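Local coordinates for protein Rho-class glutathione S-transferase (Laternula elliptica, PDB 3QAV) that probably catalyses the conjugation of glutathione to electrophilic compounds, at residues F187-V192 with N214-R219; M191-V196 with P228-S233. One frame throughout, in Å; residues are numbered along the deposited sequence.

Both contacts use helix 183-197 of the C-terminal helical domain, on successive turns, with centres about 11 Å apart. Interaction 1 is the buried one: a phenylalanine of that helix packs against two methionines of helix 207-217, so carbon and sulfur do all the work between two helices. Interaction 2 lies further along the helix and is only partly buried. There a single tryptophan from the loop after helix 220-224 reaches an alanine and a leucine, and polar bonds within and beside the loop accompany the apolar touch. Neither contact has a hydrogen bond across its segments. Interaction 2 lies near a glutathione-binding serine, whereas interaction 1 is away from the annotated sites.

Interaction 1: F187-V192 with N214-R219; sequences FFFPMV and NMMMDR
Phe189 turns its CG anti to the backbone N (chi1 176°), which sends the ring out from helix 183-197 toward helix 207-217, and Met216 and Met217 receive it with chains bent at both chi2 and chi3. This is helix-helix packing inside the all-helical C-terminal domain of the glutathione transferase fold, with a Met-aromatic contact at one end. The backbones come nearest at Phe189 and Met216, whose CA atoms are 7.6 Å apart.

Met216 meets the CD1-CE1 bond of the phenylalanine ring. Its CB lies obliquely to the ring and equally close to both carbons, 3.4 Å from CD1 and from CE1 of Phe189. The two side chains run past each other in opposite directions, and the bends fold the methionine back so that its methyl CE reaches the root of the phenylalanine, 3.7 Å from Phe189 CB. One methionine therefore touches the aromatic residue at both its stem and its ring.

Met217 crosses Phe189 at about a right angle and meets the far end of the ring. No hydrogen bond links the segments; the touching groups are apolar carbon and thioether sulfur. Outside the pair, Trp39 of helix 36-47 meets Phe189 edge-to-face, and Tyr212 and Tyr213 also touch it, so the N-terminal domain joins in enclosing this ring. The Met217 sulfur sits in the plane of the ring at its edge, with SD 3.8 Å from Phe189 CZ.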
# COMPACT_ATOMS: atom_id res chain seq x y z
N PHE A 187 1.47 0.74 11.89
CA PHE A 187 0.68 1.15 10.74
C PHE A 187 -0.74 1.51 11.14
O PHE A 187 -1.32 2.48 10.64
CB PHE A 187 0.60 0.01 9.70
CG PHE A 187 1.87 -0.19 8.91
CD1 PHE A 187 3.09 -0.36 9.54
CD2 PHE A 187 1.83 -0.22 7.52
CE1 PHE A 187 4.26 -0.55 8.80
CE2 PHE A 187 2.99 -0.42 6.77
CZ PHE A 187 4.21 -0.59 7.42
N PHE A 188 -1.30 0.74 12.06
CA PHE A 188 -2.68 0.93 12.48
C PHE A 188 -2.99 2.14 13.35
O PHE A 188 -3.82 2.97 12.99
CB PHE A 188 -3.16 -0.34 13.20
CG PHE A 188 -4.61 -0.31 13.58
CD1 PHE A 188 -5.60 -0.17 12.61
CD2 PHE A 188 -4.99 -0.44 14.91
CE1 PHE A 188 -6.95 -0.17 12.95
CE2 PHE A 188 -6.34 -0.44 15.26
CZ PHE A 188 -7.31 -0.30 14.29
N PHE A 189 -2.32 2.23 14.49
CA PHE A 189 -2.57 3.32 15.43
C PHE A 189 -2.63 4.73 14.85
O PHE A 189 -3.58 5.46 15.11
CB PHE A 189 -1.53 3.28 16.55
CG PHE A 189 -1.67 4.41 17.50
CD1 PHE A 189 -2.67 4.41 18.46
CD2 PHE A 189 -0.83 5.52 17.41
CE1 PHE A 189 -2.84 5.49 19.32
CE2 PHE A 189 -0.98 6.60 18.25
CZ PHE A 189 -1.99 6.59 19.20
N PRO A 190 -1.61 5.15 14.08
CA PRO A 190 -1.67 6.50 13.53
C PRO A 190 -3.01 6.79 12.85
O PRO A 190 -3.55 7.90 12.93
CB PRO A 190 -0.51 6.52 12.55
CG PRO A 190 0.51 5.67 13.26
CD PRO A 190 -0.33 4.50 13.75
N MET A 191 -3.55 5.78 12.17
CA MET A 191 -4.81 5.94 11.49
C MET A 191 -5.95 6.11 12.49
O MET A 191 -6.87 6.88 12.26
CB MET A 191 -5.05 4.76 10.56
CG MET A 191 -4.05 4.72 9.41
SD MET A 191 -4.35 3.39 8.26
CE MET A 191 -5.29 4.23 7.03
N VAL A 192 -5.87 5.39 13.60
CA VAL A 192 -6.90 5.51 14.63
C VAL A 192 -6.78 6.88 15.34
O VAL A 192 -7.78 7.54 15.59
CB VAL A 192 -6.80 4.38 15.67
CG1 VAL A 192 -7.85 4.58 16.77
CG2 VAL A 192 -7.03 3.03 14.99
N ASN A 214 -6.74 4.17 23.86
CA ASN A 214 -6.34 4.65 25.18
C ASN A 214 -5.04 4.01 25.64
O ASN A 214 -4.15 4.70 26.13
CB ASN A 214 -7.45 4.37 26.20
CG ASN A 214 -8.58 5.36 26.11
OD1 ASN A 214 -9.72 5.05 26.47
ND2 ASN A 214 -8.29 6.56 25.63
N MET A 215 -4.93 2.70 25.48
CA MET A 215 -3.71 2.02 25.89
C MET A 215 -2.51 2.58 25.13
O MET A 215 -1.49 2.93 25.73
CB MET A 215 -3.79 0.51 25.62
CG MET A 215 -2.42 -0.16 25.58
SD MET A 215 -2.44 -1.90 25.17
CE MET A 215 -2.67 -1.82 23.37
N MET A 216 -2.65 2.65 23.81
CA MET A 216 -1.58 3.15 22.96
C MET A 216 -1.21 4.60 23.25
O MET A 216 -0.04 4.96 23.20
CB MET A 216 -1.98 2.98 21.49
CG MET A 216 -2.03 1.53 21.03
SD MET A 216 -0.38 0.77 20.88
CE MET A 216 -0.01 1.14 19.15
N MET A 217 -2.22 5.42 23.54
CA MET A 217 -1.98 6.84 23.85
C MET A 217 -1.18 7.02 25.13
O MET A 217 -0.66 8.11 25.39
CB MET A 217 -3.30 7.59 23.99
CG MET A 217 -3.88 8.05 22.68
SD MET A 217 -2.80 9.23 21.86
CE MET A 217 -3.22 10.74 22.77
N ASP A 218 -1.09 5.97 25.94
CA ASP A 218 -0.33 6.03 27.18
C ASP A 218 1.07 5.43 26.99
O ASP A 218 1.91 5.52 27.87
CB ASP A 218 -1.09 5.31 28.30
CG ASP A 218 -2.29 6.12 28.81
OD1 ASP A 218 -2.10 7.29 29.20
OD2 ASP A 218 -3.43 5.59 28.84
N ARG A 219 1.31 4.84 25.83
CA ARG A 219 2.61 4.25 25.52
C ARG A 219 3.61 5.40 25.30
O ARG A 219 3.41 6.25 24.44
CB ARG A 219 2.48 3.38 24.27
CG ARG A 219 3.59 2.38 24.06
CD ARG A 219 3.32 1.55 22.80
NE ARG A 219 4.46 0.69 22.48
CZ ARG A 219 4.70 -0.48 23.06
NH1 ARG A 219 5.77 -1.18 22.70
NH2 ARG A 219 3.86 -0.96 23.97

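Interaction 2: M191-V196 with P228-S233; sequences MVALIV and PHWAES
Leu194 and Trp230 mark where the two backbones come nearest, yet their CA atoms are still 10.3 Å from each other. Residues 191-196 form a regular stretch of helix 183-197, while 228-231 take helical phi/psi values without the regular bonds, and a type I beta turn runs from Trp230 to Ser233. That turn has only a weak backbone bond, but the serine side chain ties back to the residue before it: Ser233 OG donates to His229 O at 2.6 Å, coming from above the carbonyl plane.

The gap is bridged by the indole. With CG anti to its carbonyl carbon (chi1 -72°), Trp230 points its six-membered ring at the helix, and CH2 leads, 3.9 Å from the carbonyl oxygen of Ala193. That oxygen stands oblique to the indole. The methyl of the same alanine adds a looser apolar touch, Ala193 CB to Trp230 CH2 at 4.4 Å. Leu194 crosses the tryptophan at about a right angle, its CD1 branch coming 4.2 Å from Trp230 CZ2.

In the glutathione transferase fold this joins the segment after the last helix, 220-224, to the C-terminal domain helix 183-197, beside the domain interface. The side chain of Leu194 is about 8 Å from that of Ser35, a glutathione-binding residue, and His229 ND1 is hydrogen-bonded to Ser33 of the N-terminal domain. Arg197, in a cation-pi contact with Trp230, also bonds Ser233 OG.

Cutting Trp230 back to an alanine would probably leave Ala193 and Leu194 without this apolar cover and deprive Arg197 of its aromatic partner. Next door, Trp230 CD1 rests 3.3 Å above the plane of the His229 imidazole, offset toward its rim.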
# COMPACT_ATOMS: atom_id res chain seq x y z
N MET A 191 -3.55 5.78 12.17
CA MET A 191 -4.81 5.94 11.49
C MET A 191 -5.95 6.11 12.49
O MET A 191 -6.87 6.88 12.26
CB MET A 191 -5.05 4.76 10.56
CG MET A 191 -4.05 4.72 9.41
SD MET A 191 -4.35 3.39 8.26
CE MET A 191 -5.29 4.23 7.03
N VAL A 192 -5.87 5.39 13.60
CA VAL A 192 -6.90 5.51 14.63
C VAL A 192 -6.78 6.88 15.34
O VAL A 192 -7.78 7.54 15.59
CB VAL A 192 -6.80 4.38 15.67
CG1 VAL A 192 -7.85 4.58 16.77
CG2 VAL A 192 -7.03 3.03 14.99
N ALA A 193 -5.55 7.30 15.63
CA ALA A 193 -5.32 8.59 16.29
C ALA A 193 -5.87 9.73 15.42
O ALA A 193 -6.44 10.70 15.93
CB ALA A 193 -3.83 8.80 16.52
N LEU A 194 -5.70 9.59 14.12
CA LEU A 194 -6.19 10.57 13.16
C LEU A 194 -7.71 10.60 13.22
O LEU A 194 -8.33 11.66 13.20
CB LEU A 194 -5.73 10.19 11.75
CG LEU A 194 -6.02 11.16 10.60
CD1 LEU A 194 -5.18 12.42 10.75
CD2 LEU A 194 -5.69 10.49 9.27
N ILE A 195 -8.32 9.42 13.28
CA ILE A 195 -9.77 9.29 13.36
C ILE A 195 -10.28 10.03 14.59
O ILE A 195 -11.21 10.84 14.50
CB ILE A 195 -10.20 7.80 13.42
CG1 ILE A 195 -9.94 7.14 12.06
CG2 ILE A 195 -11.67 7.68 13.79
CD1 ILE A 195 -10.14 5.63 12.06
N VAL A 196 -9.68 9.75 15.74
CA VAL A 196 -10.08 10.40 16.98
C VAL A 196 -9.84 11.91 16.85
O VAL A 196 -10.66 12.71 17.31
CB VAL A 196 -9.26 9.87 18.18
CG1 VAL A 196 -9.56 10.69 19.43
CG2 VAL A 196 -9.59 8.40 18.43
N PRO A 228 3.15 17.34 16.47
CA PRO A 228 3.36 18.63 17.15
C PRO A 228 2.32 19.73 17.01
O PRO A 228 2.07 20.45 17.97
CB PRO A 228 4.74 19.06 16.67
CG PRO A 228 4.96 18.27 15.42
CD PRO A 228 4.36 16.94 15.75
N HIS A 229 1.69 19.86 15.84
CA HIS A 229 0.73 20.95 15.65
C HIS A 229 -0.67 20.75 16.23
O HIS A 229 -1.44 21.70 16.28
CB HIS A 229 0.61 21.33 14.16
CG HIS A 229 -0.42 20.55 13.39
ND1 HIS A 229 -0.15 19.33 12.82
CD2 HIS A 229 -1.70 20.84 13.07
CE1 HIS A 229 -1.22 18.90 12.17
NE2 HIS A 229 -2.17 19.80 12.31
N TRP A 230 -0.98 19.53 16.67
CA TRP A 230 -2.30 19.25 17.24
C TRP A 230 -2.58 19.92 18.58
O TRP A 230 -3.71 20.32 18.86
CB TRP A 230 -2.49 17.73 17.41
CG TRP A 230 -2.69 16.97 16.12
CD1 TRP A 230 -2.68 17.47 14.85
CD2 TRP A 230 -2.93 15.57 16.00
NE1 TRP A 230 -2.90 16.46 13.94
CE2 TRP A 230 -3.06 15.28 14.62
CE3 TRP A 230 -3.06 14.52 16.92
CZ2 TRP A 230 -3.31 13.99 14.14
CZ3 TRP A 230 -3.31 13.23 16.44
CH2 TRP A 230 -3.43 12.98 15.07
N ALA A 231 -1.56 20.04 19.41
CA ALA A 231 -1.72 20.64 20.73
C ALA A 231 -2.38 22.02 20.71
O ALA A 231 -3.32 22.27 21.47
CB ALA A 231 -0.38 20.72 21.43
N GLU A 232 -1.90 22.90 19.84
CA GLU A 232 -2.42 24.26 19.75
C GLU A 232 -3.37 24.54 18.59
O GLU A 232 -3.66 25.69 18.29
CB GLU A 232 -1.25 25.25 19.68
CG GLU A 232 -0.33 25.22 20.89
CD GLU A 232 -1.04 25.68 22.15
OE1 GLU A 232 -2.27 25.89 22.10
OE2 GLU A 232 -0.36 25.82 23.19
N SER A 233 -3.84 23.49 17.93
CA SER A 233 -4.74 23.68 16.80
C SER A 233 -6.03 22.95 17.09
O SER A 233 -6.03 21.92 17.78
CB SER A 233 -4.11 23.16 15.51
OG SER A 233 -3.91 21.76 15.57